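Local structure of putative Phosphate (Eubacterium rectale, 3DAO) at residues Ile28-Leu39 and Arg64-Phe73; Asp235-Leu243 and Arg256-Lys264. The protein probably hydrolyses phosphate esters as a putative phosphatase of the haloacid dehalogenase-like hydrolase family. All coordinates share one frame; numbering follows the deposited sequence. Where two conformers were deposited one is given.

Overall arrangement
Contacts 1 and 2 both flank the probable active site of the haloacid dehalogenase-like fold. Segments 28-39 and 235-243 each begin just beyond the end of one of two adjacent, parallel strands of the larger sheet, 23-26 and 230-234 respectively. Their centres lie about 19 Å apart, yet they meet at one corner. Asp235 OD2 of contact 2 comes within 2.8 Å of Asp29 O of contact 1, and Thr31 OG1 lies 3.2 Å from Asp235 CG. That junction places the acidic turn at the start of 235-243 against what is probably the DxDx(T/V) signature (Asp27, Asp29, Thr31). Contact 1 is more deeply set, about 11 Å from the centre of the chain against about 15 Å for contact 2.

Contact 1: residues Ile28-Leu39 and Arg64-Phe73; sequences IDGTLVKDGSLL and RQFSSEFKLF
The loop carrying the probable DxDx(T/V) signature of haloacid dehalogenase-like phosphatases is clasped here by an arginine, Asp29 being gripped side-on by Arg64. Arg64 NH2 donates to Asp29 OD1 at 2.7 Å and NE to Asp29 OD2 at 3.0 Å, both N-H...O angles being 163°. Carboxylate and guanidinium planes lie only 20° apart, consistent with a two-pronged salt bridge. On the opposite face of the carboxylate plane from NH2, Gly36 N gives OD1 a second bond of 2.7 Å, tying the acid to the type II turn Lys34-Ser37. The same NH2 reaches Ser37 O in the carbonyl plane, on a lone pair, at 2.8 Å; NH1 adds a weak bond to that oxygen and another bond to Ser68 OG in the first turn of helix 66-72, which follows Arg64. These bonds fix the guanidinium's rotation, while Ile28 CG2 lies over one face, 3.4 Å above the plane and offset toward the rim. Shortening this arginine to an alanine is likely to leave the Asp29 carboxylate without its charged mate and Ser37 O without its side-chain donors, freeing the turn to shift.

Beside this polar clasp, Ile28 and Leu72 meet tip to tip, CG2 to CD2 at a tight 3.5 Å. With CG anti to the backbone N (chi1 -176°), the Leu72 side chain reaches the loop, bringing CD2 to Ile28 and CD1 onto the backbone of Leu38 and Leu39. Phe73 presents its ring edge to Ile28 CD1 and, at CZ, to Leu32 CD1 3.8 Å away. Outward from here, Ile28, Glu69 and Phe73 rest on Val60 of strand 57-61, Phe73 also packs against Met45 and Ile48 of helix 42-53, and Phe66 meets Tyr82 of strand 81-84 edge-to-face.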
loop_
_atom_site.group_PDB
_atom_site.type_symbol
_atom_site.label_atom_id
_atom_site.label_comp_id
_atom_site.label_asym_id
_atom_site.label_seq_id
_atom_site.Cartn_x
_atom_site.Cartn_y
_atom_site.Cartn_z
ATOM N N ILE A 28 -6.654 -1.785 5.208
ATOM C CA ILE A 28 -7.269 -3.066 5.366
ATOM C C ILE A 28 -6.679 -3.917 6.459
ATOM O O ILE A 28 -7.365 -4.343 7.407
ATOM C CB ILE A 28 -7.134 -3.845 4.018
ATOM C CG1 ILE A 28 -7.800 -3.038 2.885
ATOM C CG2 ILE A 28 -7.703 -5.259 4.125
ATOM C CD1 ILE A 28 -7.620 -3.625 1.498
ATOM N N ASP A 29 -5.400 -4.183 6.289
ATOM C CA ASP A 29 -4.699 -5.137 7.151
ATOM C C ASP A 29 -4.436 -4.657 8.559
ATOM O O ASP A 29 -3.637 -3.753 8.821
ATOM C CB ASP A 29 -3.441 -5.630 6.472
ATOM C CG ASP A 29 -3.746 -6.446 5.219
ATOM O OD1 ASP A 29 -4.398 -7.507 5.305
ATOM O OD2 ASP A 29 -3.279 -6.041 4.141
ATOM N N GLY A 30 -5.161 -5.289 9.464
ATOM C CA GLY A 30 -5.092 -4.959 10.876
ATOM C C GLY A 30 -6.078 -3.875 11.213
ATOM O O GLY A 30 -6.164 -3.446 12.347
ATOM N N THR A 31 -6.829 -3.434 10.207
ATOM C CA THR A 31 -7.835 -2.365 10.398
ATOM C C THR A 31 -9.241 -2.926 10.268
ATOM O O THR A 31 -10.066 -2.758 11.160
ATOM C CB THR A 31 -7.635 -1.217 9.387
ATOM O OG1 THR A 31 -6.375 -0.573 9.661
ATOM C CG2 THR A 31 -8.711 -0.183 9.477
ATOM N N LEU A 32 -9.499 -3.574 9.133
ATOM C CA LEU A 32 -10.794 -4.230 8.867
ATOM C C LEU A 32 -10.739 -5.717 9.113
ATOM O O LEU A 32 -11.725 -6.341 9.499
ATOM C CB LEU A 32 -11.213 -4.032 7.400
ATOM C CG LEU A 32 -11.320 -2.571 6.903
ATOM C CD1 LEU A 32 -11.707 -2.533 5.402
ATOM C CD2 LEU A 32 -12.222 -1.700 7.723
ATOM N N VAL A 33 -9.581 -6.289 8.866
ATOM C CA VAL A 33 -9.397 -7.736 8.969
ATOM C C VAL A 33 -8.003 -8.098 9.402
ATOM O O VAL A 33 -7.093 -7.307 9.325
ATOM C CB VAL A 33 -9.617 -8.427 7.605
ATOM C CG1 VAL A 33 -11.026 -8.092 7.061
ATOM C CG2 VAL A 33 -8.535 -7.980 6.586
ATOM N N LYS A 34 -7.866 -9.336 9.824
ATOM C CA LYS A 34 -6.560 -9.886 10.185
ATOM C C LYS A 34 -5.643 -9.767 8.983
ATOM O O LYS A 34 -6.036 -9.999 7.851
ATOM C CB LYS A 34 -6.689 -11.347 10.598
ATOM C CG LYS A 34 -5.408 -11.924 11.165
ATOM C CD LYS A 34 -5.623 -13.342 11.657
ATOM C CE LYS A 34 -4.293 -13.966 12.086
ATOM N NZ LYS A 34 -4.469 -15.372 12.561
ATOM N N ASP A 35 -4.399 -9.418 9.240
ATOM C CA ASP A 35 -3.424 -9.238 8.158
ATOM C C ASP A 35 -3.476 -10.399 7.188
ATOM O O ASP A 35 -3.437 -11.572 7.577
ATOM C CB ASP A 35 -1.983 -9.074 8.682
ATOM C CG ASP A 35 -1.774 -7.782 9.446
ATOM O OD1 ASP A 35 -2.230 -6.713 8.990
ATOM O OD2 ASP A 35 -1.118 -7.838 10.503
ATOM N N GLY A 36 -3.601 -10.053 5.924
ATOM C CA GLY A 36 -3.647 -11.021 4.834
ATOM C C GLY A 36 -4.957 -11.768 4.588
ATOM O O GLY A 36 -5.064 -12.499 3.598
ATOM N N SER A 37 -5.957 -11.547 5.442
ATOM C CA SER A 37 -7.233 -12.251 5.270
ATOM C C SER A 37 -7.875 -11.989 3.931
ATOM O O SER A 37 -7.753 -10.913 3.343
ATOM C CB SER A 37 -8.250 -11.926 6.356
ATOM O OG SER A 37 -9.432 -12.682 6.123
ATOM N N LEU A 38 -8.565 -13.015 3.472
ATOM C CA LEU A 38 -9.257 -13.005 2.200
ATOM C C LEU A 38 -10.749 -12.842 2.448
ATOM O O LEU A 38 -11.549 -12.743 1.516
ATOM C CB LEU A 38 -9.063 -14.358 1.487
ATOM C CG LEU A 38 -7.623 -14.851 1.251
ATOM C CD1 LEU A 38 -7.632 -16.258 0.661
ATOM C CD2 LEU A 38 -6.860 -13.854 0.376
ATOM N N LEU A 39 -11.104 -12.882 3.722
ATOM C CA LEU A 39 -12.501 -12.811 4.159
ATOM C C LEU A 39 -12.818 -11.576 4.952
ATOM O O LEU A 39 -12.010 -11.083 5.744
ATOM C CB LEU A 39 -12.848 -14.020 5.038
ATOM C CG LEU A 39 -12.571 -15.388 4.436
ATOM C CD1 LEU A 39 -12.662 -16.463 5.529
ATOM C CD2 LEU A 39 -13.535 -15.640 3.285
ATOM N N ARG A 64 -1.761 -3.368 -0.050
ATOM C CA ARG A 64 -2.100 -4.523 -0.875
ATOM C C ARG A 64 -2.125 -4.220 -2.353
ATOM O O ARG A 64 -2.311 -3.074 -2.762
ATOM C CB ARG A 64 -3.488 -5.091 -0.490
ATOM C CG ARG A 64 -3.642 -5.729 0.854
ATOM C CD ARG A 64 -4.946 -6.549 0.849
ATOM N NE ARG A 64 -5.191 -7.151 2.161
ATOM C CZ ARG A 64 -6.017 -8.153 2.367
ATOM N NH1 ARG A 64 -6.659 -8.677 1.342
ATOM N NH2 ARG A 64 -6.163 -8.639 3.584
ATOM N N GLN A 65 -1.935 -5.282 -3.136
ATOM C CA GLN A 65 -2.059 -5.220 -4.593
ATOM C C GLN A 65 -3.515 -5.052 -4.950
ATOM O O GLN A 65 -4.397 -5.361 -4.164
ATOM C CB GLN A 65 -1.606 -6.507 -5.278
ATOM C CG GLN A 65 -0.179 -6.821 -5.087
ATOM C CD GLN A 65 0.198 -8.037 -5.869
ATOM O OE1 GLN A 65 -0.262 -9.149 -5.577
ATOM N NE2 GLN A 65 1.068 -7.850 -6.859
ATOM N N PHE A 66 -3.754 -4.587 -6.178
ATOM C CA PHE A 66 -5.132 -4.381 -6.657
ATOM C C PHE A 66 -5.925 -5.649 -6.605
ATOM O O PHE A 66 -7.037 -5.675 -6.094
ATOM C CB PHE A 66 -5.157 -3.783 -8.066
ATOM C CG PHE A 66 -6.518 -3.658 -8.639
ATOM C CD1 PHE A 66 -7.499 -2.915 -7.984
ATOM C CD2 PHE A 66 -6.838 -4.277 -9.831
ATOM C CE1 PHE A 66 -8.768 -2.781 -8.539
ATOM C CE2 PHE A 66 -8.095 -4.137 -10.376
ATOM C CZ PHE A 66 -9.058 -3.368 -9.730
ATOM N N SER A 67 -5.335 -6.721 -7.115
ATOM C CA SER A 67 -6.028 -8.006 -7.186
ATOM C C SER A 67 -6.581 -8.424 -5.842
ATOM O O SER A 67 -7.683 -8.972 -5.749
ATOM C CB SER A 67 -5.096 -9.126 -7.725
ATOM O OG SER A 67 -3.943 -9.281 -6.897
ATOM N N SER A 68 -5.808 -8.156 -4.801
ATOM C CA SER A 68 -6.159 -8.531 -3.437
ATOM C C SER A 68 -7.304 -7.655 -2.902
ATOM O O SER A 68 -8.258 -8.134 -2.287
ATOM C CB SER A 68 -4.951 -8.468 -2.517
ATOM O OG SER A 68 -5.309 -8.941 -1.228
ATOM N N GLU A 69 -7.232 -6.368 -3.194
ATOM C CA GLU A 69 -8.295 -5.454 -2.764
ATOM C C GLU A 69 -9.601 -5.776 -3.479
ATOM O O GLU A 69 -10.696 -5.773 -2.882
ATOM C CB GLU A 69 -7.929 -3.987 -3.059
ATOM C CG GLU A 69 -6.735 -3.463 -2.331
ATOM C CD GLU A 69 -6.390 -2.023 -2.699
ATOM O OE1 GLU A 69 -6.920 -1.516 -3.698
ATOM O OE2 GLU A 69 -5.595 -1.382 -1.991
ATOM N N PHE A 70 -9.459 -6.105 -4.744
ATOM C CA PHE A 70 -10.623 -6.248 -5.656
ATOM C C PHE A 70 -11.369 -7.520 -5.272
ATOM O O PHE A 70 -12.597 -7.588 -5.342
ATOM C CB PHE A 70 -10.146 -6.280 -7.103
ATOM C CG PHE A 70 -11.147 -5.793 -8.129
ATOM C CD1 PHE A 70 -11.810 -4.575 -7.981
ATOM C CD2 PHE A 70 -11.302 -6.493 -9.326
ATOM C CE1 PHE A 70 -12.662 -4.109 -8.972
ATOM C CE2 PHE A 70 -12.119 -6.023 -10.311
ATOM C CZ PHE A 70 -12.821 -4.848 -10.128
ATOM N N LYS A 71 -10.612 -8.507 -4.798
ATOM C CA LYS A 71 -11.224 -9.782 -4.349
ATOM C C LYS A 71 -11.909 -9.647 -2.982
ATOM O O LYS A 71 -13.029 -10.084 -2.777
ATOM C CB LYS A 71 -10.179 -10.906 -4.289
ATOM C CG LYS A 71 -9.691 -11.382 -5.639
ATOM C CD LYS A 71 -8.594 -12.451 -5.459
ATOM C CE LYS A 71 -7.788 -12.681 -6.721
ATOM N NZ LYS A 71 -6.587 -13.545 -6.429
ATOM N N LEU A 72 -11.242 -8.988 -2.052
ATOM C CA LEU A 72 -11.786 -8.844 -0.719
ATOM C C LEU A 72 -13.129 -8.075 -0.748
ATOM O O LEU A 72 -14.040 -8.362 0.015
ATOM C CB LEU A 72 -10.800 -8.114 0.184
ATOM C CG LEU A 72 -11.181 -7.948 1.654
ATOM C CD1 LEU A 72 -11.226 -9.306 2.343
ATOM C CD2 LEU A 72 -10.181 -6.966 2.345
ATOM N N PHE A 73 -13.224 -7.113 -1.651
ATOM C CA PHE A 73 -14.421 -6.275 -1.758
ATOM C C PHE A 73 -15.329 -6.693 -2.935
ATOM O O PHE A 73 -16.147 -5.914 -3.447
ATOM C CB PHE A 73 -14.059 -4.800 -1.876
ATOM C CG PHE A 73 -13.525 -4.197 -0.600
ATOM C CD1 PHE A 73 -12.168 -4.283 -0.301
ATOM C CD2 PHE A 73 -14.363 -3.560 0.286
ATOM C CE1 PHE A 73 -11.672 -3.722 0.861
ATOM C CE2 PHE A 73 -13.877 -3.017 1.470
ATOM C CZ PHE A 73 -12.525 -3.092 1.748
#

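Contact 2: residues Asp235-Leu243 and Arg256-Lys264; sequences DNLNDIEML and RQEVIAAAK
Val259 packs its two methyls against different parts of 235-243: CG1 presses on Leu243 CD1 at a tight 3.4 Å, and CG2 sits 3.6 Å from Asn236 C. With chi1 at 179°, CG1 stands opposite the backbone N and CG2 opposite the carbonyl carbon, which spreads them between these partners. Ile240 lays CG2 on Ala262 CB at 3.8 Å and extends CD1 to Glu258, whose CB also meets Leu237 CD2. Leu243 CB lies beside Ala262 and Ala263, short side chains that let the backbones approach to 4.9 Å between the CA atoms of Leu243 and Ala263.

Polar links frame this apolar seam. One water donates to Asp235 O and accepts from Arg256 N, while Lys264 NZ, bonded to Ala246 O, adds a weak bond to Leu243 O. Asp239 OD2 accepts from Asp235 N and Asn236 N on opposite faces of its carboxylate plane, and an Asx turn at Asn236 shapes the loop. Lys212 in turn pairs with Asp239 OD1. Two short helices thus pack beside strand 248-252, in the Rossmann-like core of the haloacid dehalogenase fold, where, as in relatives, such an acidic loop probably helps bind magnesium, although no metal is modelled here.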
loop_
_atom_site.group_PDB
_atom_site.type_symbol
_atom_site.label_atom_id
_atom_site.label_comp_id
_atom_site.label_asym_id
_atom_site.label_seq_id
_atom_site.Cartn_x
_atom_site.Cartn_y
_atom_site.Cartn_z
ATOM N N ASP A 235 -4.299 2.019 11.182
ATOM C CA ASP A 235 -3.710 1.264 12.288
ATOM C C ASP A 235 -2.185 1.220 12.328
ATOM O O ASP A 235 -1.622 0.600 13.224
ATOM C CB ASP A 235 -4.191 -0.182 12.256
ATOM C CG ASP A 235 -3.601 -0.999 11.127
ATOM O OD1 ASP A 235 -3.077 -0.429 10.157
ATOM O OD2 ASP A 235 -3.658 -2.252 11.211
ATOM N N ASN A 236 -1.559 1.905 11.383
ATOM C CA ASN A 236 -0.113 1.806 11.131
ATOM C C ASN A 236 0.576 3.146 11.210
ATOM O O ASN A 236 -0.008 4.175 10.946
ATOM C CB ASN A 236 0.034 1.243 9.700
ATOM C CG ASN A 236 1.426 0.734 9.369
ATOM O OD1 ASN A 236 2.424 1.476 9.345
ATOM N ND2 ASN A 236 1.487 -0.545 9.041
ATOM N N LEU A 237 1.854 3.121 11.571
ATOM C CA LEU A 237 2.617 4.371 11.603
ATOM C C LEU A 237 2.558 5.023 10.227
ATOM O O LEU A 237 2.540 6.238 10.138
ATOM C CB LEU A 237 4.079 4.144 11.997
ATOM C CG LEU A 237 4.355 3.732 13.447
ATOM C CD1 LEU A 237 5.849 3.323 13.592
ATOM C CD2 LEU A 237 3.988 4.837 14.423
ATOM N N ASN A 238 2.481 4.218 9.163
ATOM C CA ASN A 238 2.429 4.788 7.791
ATOM C C ASN A 238 1.062 5.452 7.466
ATOM O O ASN A 238 0.873 6.038 6.405
ATOM C CB ASN A 238 2.859 3.793 6.692
ATOM C CG ASN A 238 1.829 2.691 6.396
ATOM O OD1 ASN A 238 0.639 2.829 6.649
ATOM N ND2 ASN A 238 2.306 1.593 5.799
ATOM N N ASP A 239 0.139 5.385 8.417
ATOM C CA ASP A 239 -1.198 5.996 8.255
ATOM C C ASP A 239 -1.270 7.336 8.943
ATOM O O ASP A 239 -2.259 8.052 8.855
ATOM C CB ASP A 239 -2.277 5.108 8.902
ATOM C CG ASP A 239 -2.536 3.843 8.125
ATOM O OD1 ASP A 239 -2.557 3.881 6.874
ATOM O OD2 ASP A 239 -2.723 2.799 8.769
ATOM N N ILE A 240 -0.198 7.674 9.636
ATOM C CA ILE A 240 -0.205 8.892 10.459
ATOM C C ILE A 240 -0.517 10.182 9.685
ATOM O O ILE A 240 -1.310 11.019 10.117
ATOM C CB ILE A 240 1.090 9.023 11.306
ATOM C CG1 ILE A 240 0.987 8.068 12.497
ATOM C CG2 ILE A 240 1.299 10.461 11.774
ATOM C CD1 ILE A 240 2.267 7.943 13.378
ATOM N N GLU A 241 0.111 10.340 8.539
ATOM C CA GLU A 241 -0.090 11.565 7.755
ATOM C C GLU A 241 -1.564 11.700 7.344
ATOM O O GLU A 241 -2.160 12.772 7.489
ATOM C CB GLU A 241 0.848 11.586 6.535
ATOM C CG GLU A 241 0.733 12.857 5.733
ATOM C CD GLU A 241 1.730 12.954 4.586
ATOM O OE1 GLU A 241 2.106 11.891 4.012
ATOM O OE2 GLU A 241 2.113 14.117 4.277
HETATM N N MSE A 242 -2.176 10.607 6.893
HETATM C CA MSE A 242 -3.590 10.694 6.454
HETATM C C MSE A 242 -4.494 10.914 7.670
HETATM O O MSE A 242 -5.450 11.693 7.627
HETATM C CB MSE A 242 -4.041 9.519 5.540
HETATM C CG MSE A 242 -4.252 8.221 6.143
HETATM SE SE MSE A 242 -4.951 7.063 4.722
HETATM C CE MSE A 242 -5.309 5.449 5.772
ATOM N N LEU A 243 -4.154 10.266 8.776
ATOM C CA LEU A 243 -4.972 10.424 10.007
ATOM C C LEU A 243 -4.922 11.879 10.487
ATOM O O LEU A 243 -5.887 12.441 10.976
ATOM C CB LEU A 243 -4.514 9.461 11.105
ATOM C CG LEU A 243 -4.663 7.957 10.837
ATOM C CD1 LEU A 243 -3.960 7.115 11.940
ATOM C CD2 LEU A 243 -6.127 7.536 10.683
ATOM N N ARG A 256 -0.383 1.455 17.791
ATOM C CA ARG A 256 0.590 2.198 18.594
ATOM C C ARG A 256 0.064 3.541 19.044
ATOM O O ARG A 256 -0.762 4.184 18.379
ATOM C CB ARG A 256 1.904 2.412 17.841
ATOM C CG ARG A 256 2.791 1.188 17.837
ATOM C CD ARG A 256 4.232 1.559 17.563
ATOM N NE ARG A 256 4.734 2.627 18.425
ATOM C CZ ARG A 256 5.443 2.440 19.533
ATOM N NH1 ARG A 256 5.735 1.228 19.932
ATOM N NH2 ARG A 256 5.866 3.476 20.240
ATOM N N GLN A 257 0.619 3.988 20.162
ATOM C CA GLN A 257 0.297 5.270 20.779
ATOM C C GLN A 257 0.372 6.443 19.815
ATOM O O GLN A 257 -0.430 7.404 19.878
ATOM C CB GLN A 257 1.262 5.525 21.996
ATOM C CG GLN A 257 0.973 4.621 23.195
ATOM C CD GLN A 257 2.188 4.243 24.080
ATOM O OE1 GLN A 257 3.348 4.614 23.811
ATOM N NE2 GLN A 257 1.905 3.471 25.142
ATOM N N GLU A 258 1.368 6.397 18.936
ATOM C CA GLU A 258 1.552 7.507 17.988
ATOM C C GLU A 258 0.437 7.559 16.955
ATOM O O GLU A 258 0.070 8.634 16.460
ATOM C CB GLU A 258 2.889 7.441 17.262
ATOM C CG GLU A 258 4.084 7.594 18.171
ATOM C CD GLU A 258 4.434 6.326 18.929
ATOM O OE1 GLU A 258 3.808 5.287 18.662
ATOM O OE2 GLU A 258 5.367 6.364 19.775
ATOM N N VAL A 259 -0.076 6.378 16.614
ATOM C CA VAL A 259 -1.161 6.298 15.602
ATOM C C VAL A 259 -2.413 6.847 16.274
ATOM O O VAL A 259 -3.128 7.699 15.728
ATOM C CB VAL A 259 -1.357 4.883 15.092
ATOM C CG1 VAL A 259 -2.489 4.850 14.067
ATOM C CG2 VAL A 259 -0.038 4.334 14.501
ATOM N N ILE A 260 -2.651 6.386 17.501
ATOM C CA ILE A 260 -3.810 6.833 18.252
ATOM C C ILE A 260 -3.784 8.347 18.372
ATOM O O ILE A 260 -4.783 9.018 18.164
ATOM C CB ILE A 260 -3.896 6.181 19.644
ATOM C CG1 ILE A 260 -4.240 4.696 19.462
ATOM C CG2 ILE A 260 -4.936 6.953 20.515
ATOM C CD1 ILE A 260 -4.129 3.838 20.735
ATOM N N ALA A 261 -2.597 8.894 18.605
ATOM C CA ALA A 261 -2.468 10.338 18.849
ATOM C C ALA A 261 -2.672 11.137 17.586
ATOM O O ALA A 261 -3.108 12.299 17.624
ATOM C CB ALA A 261 -1.090 10.685 19.458
ATOM N N ALA A 262 -2.375 10.506 16.462
ATOM C CA ALA A 262 -2.500 11.185 15.157
ATOM C C ALA A 262 -3.959 11.318 14.775
ATOM O O ALA A 262 -4.356 12.260 14.081
ATOM C CB ALA A 262 -1.774 10.396 14.063
ATOM N N ALA A 263 -4.731 10.323 15.190
ATOM C CA ALA A 263 -6.170 10.223 14.803
ATOM C C ALA A 263 -7.064 11.095 15.653
ATOM O O ALA A 263 -6.779 11.325 16.826
ATOM C CB ALA A 263 -6.625 8.784 14.925
ATOM N N LYS A 264 -8.195 11.546 15.111
ATOM C CA LYS A 264 -9.099 12.344 15.948
ATOM C C LYS A 264 -9.778 11.486 17.016
ATOM O O LYS A 264 -10.059 11.970 18.107
ATOM C CB LYS A 264 -10.172 13.086 15.129
ATOM C CG LYS A 264 -9.719 14.368 14.417
ATOM C CD LYS A 264 -8.656 14.163 13.355
ATOM C CE LYS A 264 -8.341 15.489 12.657
ATOM N NZ LYS A 264 -7.123 15.426 11.786
HETATM O O HOH W 1 0.372 0.569 15.114
#